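Local structure of uncharacterized protein (Escherichia coli O157:H7, 4ZV9) at residues A[33-38]-A[69-74]; A[41-46]-A[119-124]; A[146-151]-A[231-236]; A[17-22]-A[107-112]. The protein is of unknown function but has the alpha/beta-hydrolase fold of the dienelactone hydrolase family and is probably a hydrolase. One frame throughout, in Å; residues are numbered along the deposited sequence.

Interactions 1 and 2 pair neighbouring strands of one mixed sheet; interactions 3 and 4 each pack a helix on a strand of it. Interactions 1 and 2 have centres about 9 Å apart and share the border between strands 71-75 and 42-48, where Val45 N lies 2.8 Å from Ile71 O. Interaction 2 leads on to interaction 3, about 12 Å away centre to centre, through Val124 O and Ala147 N, 2.9 Å apart. Interaction 4 brings helix 100-116 against the outermost strand, 12-21, and Ala110 also meets Leu73 of interaction 1. Strand 123-128 runs on toward Cys130, the modified cysteine, probably the nucleophile as in dienelactone hydrolases.

Interaction 1: residues A[33-38]-A[69-74]; sequences VKPAKM and GYIALA
Val33 and Ala72 face each other as an antiparallel hydrogen-bonded pair. Val33 N donates to Ala72 O at 2.8 Å, and Ala72 N returns a bond to Val33 O at 2.8 Å that is almost straight (174° at the hydrogen). The same Val33 O also receives a CA-H...O contact from Ile71 CA.

Ile71 carries the side-chain part of the contact. At its CB the chain forks: CG2 takes the branch anti to the backbone N and lies 4.0 Å from Val33 O, and it also meets Lys34 CG at 4.1 Å, the two side chains running alongside each other in the same direction. CG1 takes the other branch, anti to the carbonyl carbon (chi1 -62°), and comes 3.8 Å from the CE methyl of the selenomethionine Met38, a poorly ordered residue, the Met38 and Ile71 side chains crossing at about a right angle. The CD1 tip meets that same methyl at 3.9 Å.

These strands, 28-35 and 71-75, join the antiparallel edge of the alpha/beta-hydrolase sheet to its parallel part. Val33 and Ala72 turn to the face covered by helix 56-67, whereas Ile71 and Leu73 meet helix 100-116 on the other. Gly69 ends helix 56-67 in a Schellman motif just ahead of strand 71-75, and the ring of Pro35 rests on the backbone there, with CG near Gly69 C and CD 3.5 Å from Tyr70 O. The extended Lys34 chain leads away from the strand pair, and its NZ is hydrogen-bonded to Gln119 OE1 and Tyr117 OH.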
loop_
_atom_site.group_PDB
_atom_site.type_symbol
_atom_site.label_atom_id
_atom_site.label_comp_id
_atom_site.label_asym_id
_atom_site.label_seq_id
_atom_site.Cartn_x
_atom_site.Cartn_y
_atom_site.Cartn_z
ATOM N N VAL A 33 7.900 -0.023 10.663
ATOM C CA VAL A 33 9.331 -0.069 10.398
ATOM C C VAL A 33 9.865 1.334 10.129
ATOM O O VAL A 33 9.320 2.047 9.288
ATOM C CB VAL A 33 9.688 -0.958 9.189
ATOM C CG1 VAL A 33 11.183 -1.265 9.204
ATOM C CG2 VAL A 33 8.908 -2.263 9.221
ATOM N N LYS A 34 10.940 1.715 10.822
ATOM C CA LYS A 34 11.560 3.037 10.678
ATOM C C LYS A 34 13.007 2.908 10.236
ATOM O O LYS A 34 13.647 1.886 10.510
ATOM C CB LYS A 34 11.635 3.736 12.033
ATOM C CG LYS A 34 10.336 3.909 12.766
ATOM C CD LYS A 34 10.585 4.370 14.196
ATOM C CE LYS A 34 9.260 4.558 14.908
ATOM N NZ LYS A 34 9.411 4.804 16.364
ATOM N N PRO A 35 13.549 3.953 9.588
ATOM C CA PRO A 35 14.983 3.981 9.349
ATOM C C PRO A 35 15.663 3.997 10.724
ATOM O O PRO A 35 15.198 4.705 11.621
ATOM C CB PRO A 35 15.208 5.323 8.617
ATOM C CG PRO A 35 13.889 5.662 8.018
ATOM C CD PRO A 35 12.850 5.081 8.948
ATOM N N ALA A 36 16.707 3.198 10.911
ATOM C CA ALA A 36 17.373 3.099 12.215
ATOM C C ALA A 36 18.039 4.407 12.636
ATOM O O ALA A 36 18.078 4.742 13.819
ATOM C CB ALA A 36 18.396 1.978 12.209
ATOM N N LYS A 37 18.584 5.128 11.670
ATOM C CA LYS A 37 19.240 6.392 11.937
ATOM C C LYS A 37 18.369 7.537 11.437
ATOM O O LYS A 37 18.369 7.848 10.246
ATOM C CB LYS A 37 20.605 6.414 11.241
ATOM C CG LYS A 37 21.349 7.719 11.436
ATOM C CD LYS A 37 22.728 7.702 10.805
ATOM C CE LYS A 37 23.333 9.097 10.808
ATOM N NZ LYS A 37 24.686 9.116 10.192
HETATM N N MSE A 38 17.635 8.162 12.353
HETATM C CA MSE A 38 16.773 9.287 12.007
HETATM C C MSE A 38 17.020 10.403 12.984
HETATM O O MSE A 38 16.869 10.235 14.193
HETATM C CB MSE A 38 15.307 8.853 11.992
HETATM C CG MSE A 38 14.684 8.731 13.382
HETATM SE SE MSE A 38 13.259 7.377 13.448
HETATM C CE MSE A 38 12.287 7.699 11.765
ATOM N N GLY A 69 14.144 5.127 3.344
ATOM C CA GLY A 69 14.136 6.336 4.178
ATOM C C GLY A 69 12.799 6.835 4.720
ATOM O O GLY A 69 12.712 7.960 5.186
ATOM N N TYR A 70 11.763 6.001 4.718
ATOM C CA TYR A 70 10.440 6.418 5.216
ATOM C C TYR A 70 9.965 5.558 6.378
ATOM O O TYR A 70 10.422 4.416 6.537
ATOM C CB TYR A 70 9.424 6.348 4.092
ATOM C CG TYR A 70 9.893 7.086 2.850
ATOM C CD1 TYR A 70 9.888 8.465 2.806
ATOM C CD2 TYR A 70 10.391 6.393 1.751
ATOM C CE1 TYR A 70 10.343 9.153 1.682
ATOM C CE2 TYR A 70 10.846 7.062 0.624
ATOM C CZ TYR A 70 10.820 8.448 0.594
ATOM O OH TYR A 70 11.282 9.125 -0.521
ATOM N N ILE A 71 9.069 6.098 7.204
ATOM C CA ILE A 71 8.445 5.291 8.265
ATOM C C ILE A 71 7.316 4.533 7.591
ATOM O O ILE A 71 6.442 5.145 7.004
ATOM C CB ILE A 71 7.856 6.131 9.415
ATOM C CG1 ILE A 71 8.973 6.920 10.102
ATOM C CG2 ILE A 71 7.191 5.206 10.434
ATOM C CD1 ILE A 71 8.481 7.979 11.065
ATOM N N ALA A 72 7.332 3.206 7.686
ATOM C CA ALA A 72 6.314 2.389 7.056
ATOM C C ALA A 72 5.429 1.720 8.099
ATOM O O ALA A 72 5.921 1.215 9.111
ATOM C CB ALA A 72 6.978 1.339 6.180
ATOM N N LEU A 73 4.123 1.745 7.864
ATOM C CA LEU A 73 3.174 1.059 8.726
ATOM C C LEU A 73 2.310 0.150 7.868
ATOM O O LEU A 73 1.653 0.617 6.931
ATOM C CB LEU A 73 2.298 2.039 9.473
ATOM C CG LEU A 73 1.173 1.420 10.308
ATOM C CD1 LEU A 73 1.687 0.440 11.365
ATOM C CD2 LEU A 73 0.373 2.510 10.985
ATOM N N ALA A 74 2.348 -1.146 8.162
ATOM C CA ALA A 74 1.564 -2.161 7.461
ATOM C C ALA A 74 0.573 -2.776 8.440
ATOM O O ALA A 74 0.956 -3.625 9.254
ATOM C CB ALA A 74 2.483 -3.238 6.894
#

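Interaction 2: residues A[41-46]-A[119-124]; sequences KTPAVV and QATGKV
A beta bulge interrupts the parallel pairing of strand 42-48 with its neighbour: Thr42 pairs with Ala120, Ala44 with Val124, and the register slips by two residues between them. Thr42 N donates to Gln119 O at 3.0 Å. Thr42 O in turn accepts from Thr121 N at 3.0 Å, a bent bond whose donor stands well above the carbonyl plane. Past the bulge, Ala44 N reaches Lys123 O at 3.2 Å.

Thr121 shapes the corner. A chi1 of 55° folds its OG1 back over its own main chain, where it accepts from Lys123 N at 3.2 Å, an ST turn, while also lying 3.5 Å from Pro43 CA. CG2 of Thr121 packs on the backbone of Lys41 and Thr42. The Lys41 chain passes alongside Ala120 O and bends at its last torsion (chi4 -74°), which brings NZ back to that oxygen at 3.2 Å. NZ is also hydrogen-bonded to Pro118 O, its stronger partner.

Deeper in, Val46 CG2 meets Val124 CG1 at 4.0 Å. Ala44 and Val124 pack on Met114 of helix 100-116 and Val46 on Ile111, while Val45 turns to the other face, toward Tyr70 and Leu238, and strand 71-75 lies along the other edge of strand 42-48.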
loop_
_atom_site.group_PDB
_atom_site.type_symbol
_atom_site.label_atom_id
_atom_site.label_comp_id
_atom_site.label_asym_id
_atom_site.label_seq_id
_atom_site.Cartn_x
_atom_site.Cartn_y
_atom_site.Cartn_z
ATOM N N LYS A 41 12.196 14.626 11.937
ATOM C CA LYS A 41 10.941 14.010 11.543
ATOM C C LYS A 41 11.067 13.422 10.133
ATOM O O LYS A 41 11.760 13.957 9.266
ATOM C CB LYS A 41 9.796 15.017 11.586
ATOM C CG LYS A 41 9.352 15.432 12.989
ATOM C CD LYS A 41 8.371 16.603 12.887
ATOM C CE LYS A 41 7.663 16.896 14.188
ATOM N NZ LYS A 41 6.627 15.878 14.512
ATOM N N THR A 42 10.390 12.300 9.914
ATOM C CA THR A 42 10.478 11.552 8.667
ATOM C C THR A 42 9.076 11.368 8.060
ATOM O O THR A 42 8.122 11.157 8.792
ATOM C CB THR A 42 11.087 10.154 8.977
ATOM O OG1 THR A 42 12.305 10.304 9.727
ATOM C CG2 THR A 42 11.377 9.352 7.716
ATOM N N PRO A 43 8.952 11.414 6.717
ATOM C CA PRO A 43 7.642 11.150 6.107
ATOM C C PRO A 43 7.227 9.680 6.288
ATOM O O PRO A 43 8.081 8.810 6.536
ATOM C CB PRO A 43 7.861 11.461 4.616
ATOM C CG PRO A 43 9.221 12.077 4.507
ATOM C CD PRO A 43 10.000 11.630 5.704
ATOM N N ALA A 44 5.942 9.408 6.147
ATOM C CA ALA A 44 5.406 8.073 6.367
ATOM C C ALA A 44 4.685 7.488 5.143
ATOM O O ALA A 44 4.180 8.213 4.298
ATOM C CB ALA A 44 4.449 8.108 7.544
ATOM N N VAL A 45 4.641 6.158 5.090
ATOM C CA VAL A 45 3.939 5.435 4.047
ATOM C C VAL A 45 3.151 4.321 4.686
ATOM O O VAL A 45 3.699 3.544 5.493
ATOM C CB VAL A 45 4.910 4.823 3.038
ATOM C CG1 VAL A 45 4.160 3.974 2.022
ATOM C CG2 VAL A 45 5.715 5.910 2.346
ATOM N N VAL A 46 1.860 4.255 4.371
ATOM C CA VAL A 46 1.035 3.142 4.815
ATOM C C VAL A 46 1.139 2.084 3.702
ATOM O O VAL A 46 0.979 2.398 2.523
ATOM C CB VAL A 46 -0.428 3.557 5.055
ATOM C CG1 VAL A 46 -1.328 2.345 5.271
ATOM C CG2 VAL A 46 -0.503 4.492 6.252
ATOM N N GLN A 119 7.199 11.164 15.515
ATOM C CA GLN A 119 8.448 11.091 14.759
ATOM C C GLN A 119 8.257 11.258 13.261
ATOM O O GLN A 119 9.242 11.352 12.521
ATOM C CB GLN A 119 9.188 9.777 15.030
ATOM C CG GLN A 119 9.680 9.645 16.447
ATOM C CD GLN A 119 10.298 8.286 16.709
ATOM O OE1 GLN A 119 9.927 7.311 16.086
ATOM N NE2 GLN A 119 11.243 8.220 17.632
ATOM N N ALA A 120 7.006 11.405 12.821
ATOM C CA ALA A 120 6.714 11.663 11.419
ATOM C C ALA A 120 6.504 13.169 11.119
ATOM O O ALA A 120 6.292 13.973 12.023
ATOM C CB ALA A 120 5.492 10.897 11.004
ATOM N N THR A 121 6.605 13.537 9.844
ATOM C CA THR A 121 6.486 14.947 9.430
ATOM C C THR A 121 5.049 15.409 9.347
ATOM O O THR A 121 4.781 16.606 9.328
ATOM C CB THR A 121 7.068 15.172 8.018
ATOM O OG1 THR A 121 6.438 14.283 7.076
ATOM C CG2 THR A 121 8.581 14.932 8.002
ATOM N N GLY A 122 4.129 14.461 9.219
ATOM C CA GLY A 122 2.730 14.809 8.975
ATOM C C GLY A 122 2.284 14.422 7.577
ATOM O O GLY A 122 1.086 14.293 7.334
ATOM N N LYS A 123 3.219 14.269 6.643
ATOM C CA LYS A 123 2.872 13.831 5.281
ATOM C C LYS A 123 2.830 12.296 5.236
ATOM O O LYS A 123 3.699 11.626 5.800
ATOM C CB LYS A 123 3.867 14.336 4.246
ATOM C CG LYS A 123 3.830 15.838 4.079
ATOM C CD LYS A 123 4.739 16.380 3.001
ATOM C CE LYS A 123 3.961 17.362 2.134
ATOM N NZ LYS A 123 4.885 18.188 1.318
ATOM N N VAL A 124 1.792 11.762 4.605
ATOM C CA VAL A 124 1.605 10.330 4.505
ATOM C C VAL A 124 1.249 9.928 3.076
ATOM O O VAL A 124 0.380 10.530 2.447
ATOM C CB VAL A 124 0.477 9.842 5.433
ATOM C CG1 VAL A 124 0.348 8.332 5.342
ATOM C CG2 VAL A 124 0.751 10.237 6.872
#

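Interaction 3: residues A[146-151]-A[231-236]; sequences LACAVP and LKWFDK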
loop_
_atom_site.group_PDB
_atom_site.type_symbol
_atom_site.label_atom_id
_atom_site.label_comp_id
_atom_site.label_asym_id
_atom_site.label_seq_id
_atom_site.Cartn_x
_atom_site.Cartn_y
_atom_site.Cartn_z
ATOM N N LEU A 146 -3.567 13.509 1.353
ATOM C CA LEU A 146 -2.699 12.364 1.127
ATOM C C LEU A 146 -1.586 12.799 0.178
ATOM O O LEU A 146 -1.853 13.398 -0.876
ATOM C CB LEU A 146 -3.509 11.219 0.524
ATOM C CG LEU A 146 -2.848 9.849 0.342
ATOM C CD1 LEU A 146 -2.569 9.195 1.700
ATOM C CD2 LEU A 146 -3.740 8.970 -0.490
ATOM N N ALA A 147 -0.341 12.551 0.566
ATOM C CA ALA A 147 0.803 13.024 -0.218
ATOM C C ALA A 147 0.948 12.347 -1.590
ATOM O O ALA A 147 1.362 12.985 -2.555
ATOM C CB ALA A 147 2.078 12.869 0.586
ATOM N N CYS A 148 0.634 11.057 -1.662
ATOM C CA CYS A 148 0.679 10.312 -2.918
ATOM C C CYS A 148 0.061 8.932 -2.700
ATOM O O CYS A 148 -0.108 8.489 -1.560
ATOM C CB CYS A 148 2.115 10.167 -3.444
ATOM S SG CYS A 148 3.242 9.278 -2.323
ATOM N N ALA A 149 -0.308 8.280 -3.794
ATOM C CA ALA A 149 -0.872 6.928 -3.744
ATOM C C ALA A 149 -0.304 6.101 -4.885
ATOM O O ALA A 149 -0.219 6.580 -6.032
ATOM C CB ALA A 149 -2.380 6.977 -3.825
ATOM N N VAL A 150 0.054 4.859 -4.586
ATOM C CA VAL A 150 0.681 3.976 -5.560
ATOM C C VAL A 150 0.011 2.597 -5.565
ATOM O O VAL A 150 0.458 1.676 -4.881
ATOM C CB VAL A 150 2.194 3.837 -5.286
ATOM C CG1 VAL A 150 2.875 3.054 -6.391
ATOM C CG2 VAL A 150 2.842 5.204 -5.147
ATOM N N PRO A 151 -1.100 2.463 -6.310
ATOM C CA PRO A 151 -1.759 1.168 -6.389
ATOM C C PRO A 151 -1.089 0.202 -7.368
ATOM O O PRO A 151 -0.847 0.566 -8.527
ATOM C CB PRO A 151 -3.160 1.518 -6.900
ATOM C CG PRO A 151 -2.985 2.807 -7.629
ATOM C CD PRO A 151 -1.954 3.544 -6.831
ATOM N N LEU A 231 9.764 4.387 -5.694
ATOM C CA LEU A 231 10.699 5.163 -4.871
ATOM C C LEU A 231 10.912 6.595 -5.404
ATOM O O LEU A 231 11.000 7.549 -4.626
ATOM C CB LEU A 231 12.048 4.447 -4.741
ATOM C CG LEU A 231 12.015 3.073 -4.052
ATOM C CD1 LEU A 231 13.433 2.569 -3.823
ATOM C CD2 LEU A 231 11.255 3.117 -2.736
ATOM N N LYS A 232 10.968 6.755 -6.719
ATOM C CA LYS A 232 11.079 8.100 -7.291
ATOM C C LYS A 232 9.827 8.932 -6.994
ATOM O O LYS A 232 9.911 10.146 -6.789
ATOM C CB LYS A 232 11.312 8.044 -8.803
ATOM C CG LYS A 232 12.693 7.503 -9.137
ATOM C CD LYS A 232 13.057 7.570 -10.615
ATOM C CE LYS A 232 14.290 6.716 -10.861
ATOM N NZ LYS A 232 14.898 7.002 -12.186
ATOM N N TRP A 233 8.669 8.287 -7.008
ATOM C CA TRP A 233 7.406 8.959 -6.737
ATOM C C TRP A 233 7.419 9.422 -5.273
ATOM O O TRP A 233 7.080 10.576 -4.974
ATOM C CB TRP A 233 6.246 7.996 -7.005
ATOM C CG TRP A 233 4.911 8.637 -7.258
ATOM C CD1 TRP A 233 3.834 8.636 -6.430
ATOM C CD2 TRP A 233 4.495 9.305 -8.464
ATOM N NE1 TRP A 233 2.772 9.280 -7.036
ATOM C CE2 TRP A 233 3.154 9.702 -8.281
ATOM C CE3 TRP A 233 5.132 9.613 -9.673
ATOM C CZ2 TRP A 233 2.431 10.397 -9.262
ATOM C CZ3 TRP A 233 4.420 10.309 -10.644
ATOM C CH2 TRP A 233 3.081 10.690 -10.431
ATOM N N PHE A 234 7.820 8.524 -4.372
ATOM C CA PHE A 234 7.918 8.871 -2.948
ATOM C C PHE A 234 8.866 10.040 -2.737
ATOM O O PHE A 234 8.567 10.955 -1.975
ATOM C CB PHE A 234 8.406 7.694 -2.088
ATOM C CG PHE A 234 7.417 6.545 -1.949
ATOM C CD1 PHE A 234 6.045 6.727 -2.128
ATOM C CD2 PHE A 234 7.870 5.298 -1.562
ATOM C CE1 PHE A 234 5.162 5.663 -1.987
ATOM C CE2 PHE A 234 6.989 4.242 -1.382
ATOM C CZ PHE A 234 5.632 4.425 -1.600
ATOM N N ASP A 235 10.022 9.980 -3.389
ATOM C CA ASP A 235 11.027 11.016 -3.252
ATOM C C ASP A 235 10.491 12.362 -3.733
ATOM O O ASP A 235 10.764 13.400 -3.145
ATOM C CB ASP A 235 12.263 10.647 -4.067
ATOM C CG ASP A 235 13.350 11.690 -3.971
ATOM O OD1 ASP A 235 13.790 11.981 -2.843
ATOM O OD2 ASP A 235 13.762 12.226 -5.019
ATOM N N LYS A 236 9.707 12.332 -4.797
ATOM C CA LYS A 236 9.139 13.546 -5.350
ATOM C C LYS A 236 8.022 14.143 -4.489
ATOM O O LYS A 236 7.943 15.358 -4.347
ATOM C CB LYS A 236 8.585 13.251 -6.739
ATOM C CG LYS A 236 8.203 14.470 -7.562
ATOM C CD LYS A 236 7.697 14.019 -8.919
ATOM C CE LYS A 236 7.212 15.124 -9.783
ATOM N NZ LYS A 236 8.011 16.362 -9.694
#
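Trp233 NE1 donates its hydrogen to Pro168 O, which holds the indole beside strand 148-151, and the same nitrogen lies 3.8 Å from Cys148 CB. That CB also meets Trp233 CD1, approaching the ring obliquely. Trp233 swings its CG anti to the backbone N (chi1 -159°), which sends the five-membered ring from the helix toward the strand.

The Cys148 sulfur lies near both aromatic rings. Turned by a chi1 of 61°, SG stands oblique to the five-membered ring of Trp233, 5.2 Å from its centroid, and at the edge of the Phe234 ring, 3.8 Å from CD1 and 5.0 Å from the centroid; both are sulfur-aromatic contacts.

Helix 220-237 is the C-terminal helix of the alpha/beta-hydrolase fold and here runs nearly antiparallel to strand 148-151, beside which strand 169-174 continues the pairing through Ala149. Alternate residues of the strand, Cys148 and Val150, point to the helix, and Ala149 points away. Val150 CG2 touches both rings, 3.8 Å from Trp233 CD1 and 3.9 Å from Phe234 CE1. Tyr237 stacks edge-to-face with Trp233 and also touches Cys148, and Thr230 packs on Val150.

Interaction 4: residues A[17-22]-A[107-112]; sequences ITYPSP and FFAAIE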
loop_
_atom_site.group_PDB
_atom_site.type_symbol
_atom_site.label_atom_id
_atom_site.label_comp_id
_atom_site.label_asym_id
_atom_site.label_seq_id
_atom_site.Cartn_x
_atom_site.Cartn_y
_atom_site.Cartn_z
ATOM N N ILE A 17 2.992 -2.778 16.656
ATOM C CA ILE A 17 2.345 -1.786 17.483
ATOM C C ILE A 17 0.854 -1.990 17.374
ATOM O O ILE A 17 0.389 -2.826 16.593
ATOM C CB ILE A 17 2.647 -0.343 17.012
ATOM C CG1 ILE A 17 2.069 -0.079 15.610
ATOM C CG2 ILE A 17 4.141 -0.062 17.045
ATOM C CD1 ILE A 17 1.987 1.399 15.271
ATOM N N THR A 18 0.110 -1.228 18.154
ATOM C CA THR A 18 -1.339 -1.187 17.985
ATOM C C THR A 18 -1.701 0.280 17.793
ATOM O O THR A 18 -1.015 1.151 18.311
ATOM C CB THR A 18 -2.119 -1.774 19.173
ATOM O OG1 THR A 18 -1.973 -0.933 20.310
ATOM C CG2 THR A 18 -1.626 -3.177 19.525
ATOM N N TYR A 19 -2.773 0.555 17.046
ATOM C CA TYR A 19 -3.232 1.931 16.862
ATOM C C TYR A 19 -4.761 1.924 16.843
ATOM O O TYR A 19 -5.367 0.886 16.572
ATOM C CB TYR A 19 -2.648 2.517 15.568
ATOM C CG TYR A 19 -3.162 1.858 14.312
ATOM C CD1 TYR A 19 -2.531 0.739 13.772
ATOM C CD2 TYR A 19 -4.300 2.337 13.673
ATOM C CE1 TYR A 19 -3.015 0.135 12.619
ATOM C CE2 TYR A 19 -4.785 1.732 12.525
ATOM C CZ TYR A 19 -4.138 0.637 12.003
ATOM O OH TYR A 19 -4.639 0.026 10.885
ATOM N N PRO A 20 -5.391 3.065 17.136
ATOM C CA PRO A 20 -6.845 3.074 17.176
ATOM C C PRO A 20 -7.533 3.191 15.819
ATOM O O PRO A 20 -7.099 3.958 14.947
ATOM C CB PRO A 20 -7.161 4.288 18.058
ATOM C CG PRO A 20 -6.021 5.215 17.827
ATOM C CD PRO A 20 -4.815 4.358 17.549
ATOM N N SER A 21 -8.620 2.442 15.667
ATOM C CA SER A 21 -9.464 2.490 14.475
ATOM C C SER A 21 -10.902 2.479 14.983
ATOM O O SER A 21 -11.564 1.435 14.962
ATOM C CB SER A 21 -9.182 1.296 13.567
ATOM O OG SER A 21 -9.994 1.333 12.403
ATOM N N PRO A 22 -11.394 3.644 15.441
ATOM C CA PRO A 22 -12.739 3.731 16.041
ATOM C C PRO A 22 -13.893 3.330 15.130
ATOM O O PRO A 22 -14.941 2.920 15.625
ATOM C CB PRO A 22 -12.854 5.202 16.479
ATOM C CG PRO A 22 -11.811 5.938 15.717
ATOM C CD PRO A 22 -10.738 4.961 15.354
ATOM N N PHE A 107 -7.365 0.721 7.492
ATOM C CA PHE A 107 -6.275 1.290 6.697
ATOM C C PHE A 107 -6.348 2.810 6.644
ATOM O O PHE A 107 -5.322 3.486 6.697
ATOM C CB PHE A 107 -6.203 0.650 5.304
ATOM C CG PHE A 107 -5.883 -0.815 5.346
ATOM C CD1 PHE A 107 -4.608 -1.235 5.644
ATOM C CD2 PHE A 107 -6.867 -1.769 5.135
ATOM C CE1 PHE A 107 -4.311 -2.574 5.740
ATOM C CE2 PHE A 107 -6.578 -3.111 5.233
ATOM C CZ PHE A 107 -5.297 -3.520 5.529
ATOM N N PHE A 108 -7.563 3.346 6.582
ATOM C CA PHE A 108 -7.772 4.793 6.643
ATOM C C PHE A 108 -7.289 5.321 7.998
ATOM O O PHE A 108 -6.604 6.339 8.061
ATOM C CB PHE A 108 -9.254 5.126 6.418
ATOM C CG PHE A 108 -9.718 5.008 4.979
ATOM C CD1 PHE A 108 -8.910 4.462 3.986
ATOM C CD2 PHE A 108 -11.020 5.347 4.645
ATOM C CE1 PHE A 108 -9.367 4.332 2.673
ATOM C CE2 PHE A 108 -11.482 5.232 3.332
ATOM C CZ PHE A 108 -10.655 4.709 2.350
ATOM N N ALA A 109 -7.595 4.593 9.072
ATOM C CA ALA A 109 -7.165 4.977 10.415
ATOM C C ALA A 109 -5.626 4.950 10.538
ATOM O O ALA A 109 -5.045 5.735 11.272
ATOM C CB ALA A 109 -7.786 4.063 11.453
ATOM N N ALA A 110 -4.976 4.045 9.814
ATOM C CA ALA A 110 -3.516 3.979 9.809
ATOM C C ALA A 110 -2.928 5.253 9.162
ATOM O O ALA A 110 -1.913 5.784 9.639
ATOM C CB ALA A 110 -3.037 2.757 9.063
ATOM N N ILE A 111 -3.576 5.754 8.122
ATOM C CA ILE A 111 -3.154 7.016 7.505
ATOM C C ILE A 111 -3.216 8.134 8.554
ATOM O O ILE A 111 -2.272 8.921 8.721
ATOM C CB ILE A 111 -4.031 7.403 6.301
ATOM C CG1 ILE A 111 -3.838 6.409 5.160
ATOM C CG2 ILE A 111 -3.693 8.826 5.809
ATOM C CD1 ILE A 111 -4.845 6.541 4.020
ATOM N N GLU A 112 -4.331 8.206 9.260
ATOM C CA GLU A 112 -4.523 9.259 10.254
ATOM C C GLU A 112 -3.520 9.156 11.399
ATOM O O GLU A 112 -3.016 10.165 11.866
ATOM C CB GLU A 112 -5.980 9.276 10.762
ATOM C CG GLU A 112 -6.992 9.599 9.668
ATOM C CD GLU A 112 -8.425 9.697 10.167
ATOM O OE1 GLU A 112 -8.631 9.881 11.403
ATOM O OE2 GLU A 112 -9.339 9.593 9.304
HETATM O O HOH W 1 -5.820 6.081 13.838
#
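Strand 17-21 passes over helix 107-112 at a steep angle of 112°, with the closest approach of the axes 7.7 Å; the nearest CA pairs are Tyr19 with Ala110 and Ser21 with Ala109.

The Tyr19 ring does most of the touching. With CG in the position between the backbone N and the carbonyl carbon (chi1 67°), the ring extends to the helix, meeting the Ala109-Ala110 backbone obliquely. Its CE2 lies 3.6 Å from Ala110 N, and Ala109 CB comes to the ring edge in its plane, 3.9 Å from CE2. Further out, Tyr19 OH is 3.7 Å from Ala110 CB, while the hydroxyl is hydrogen-bonded to Asp106 O, one turn earlier in the helix.

This helix, 100-116, is one of those that flank the central sheet of the alpha/beta-hydrolase fold, and strand 12-21 is the outermost antiparallel strand, so the contact ties the sheet's edge to a helix that also meets Leu73 and Pro75 of strand 71-75. Ala109 CB packs against the strand, 3.6 Å from Pro20 O and 3.6 Å from Ser21 OG. The serine hydroxyl is hydrogen-bonded to Asp106 OD1. A water donates to both Pro20 O and Ala109 O at 2.7 Å each, bridging strand and helix through their carbonyl oxygens.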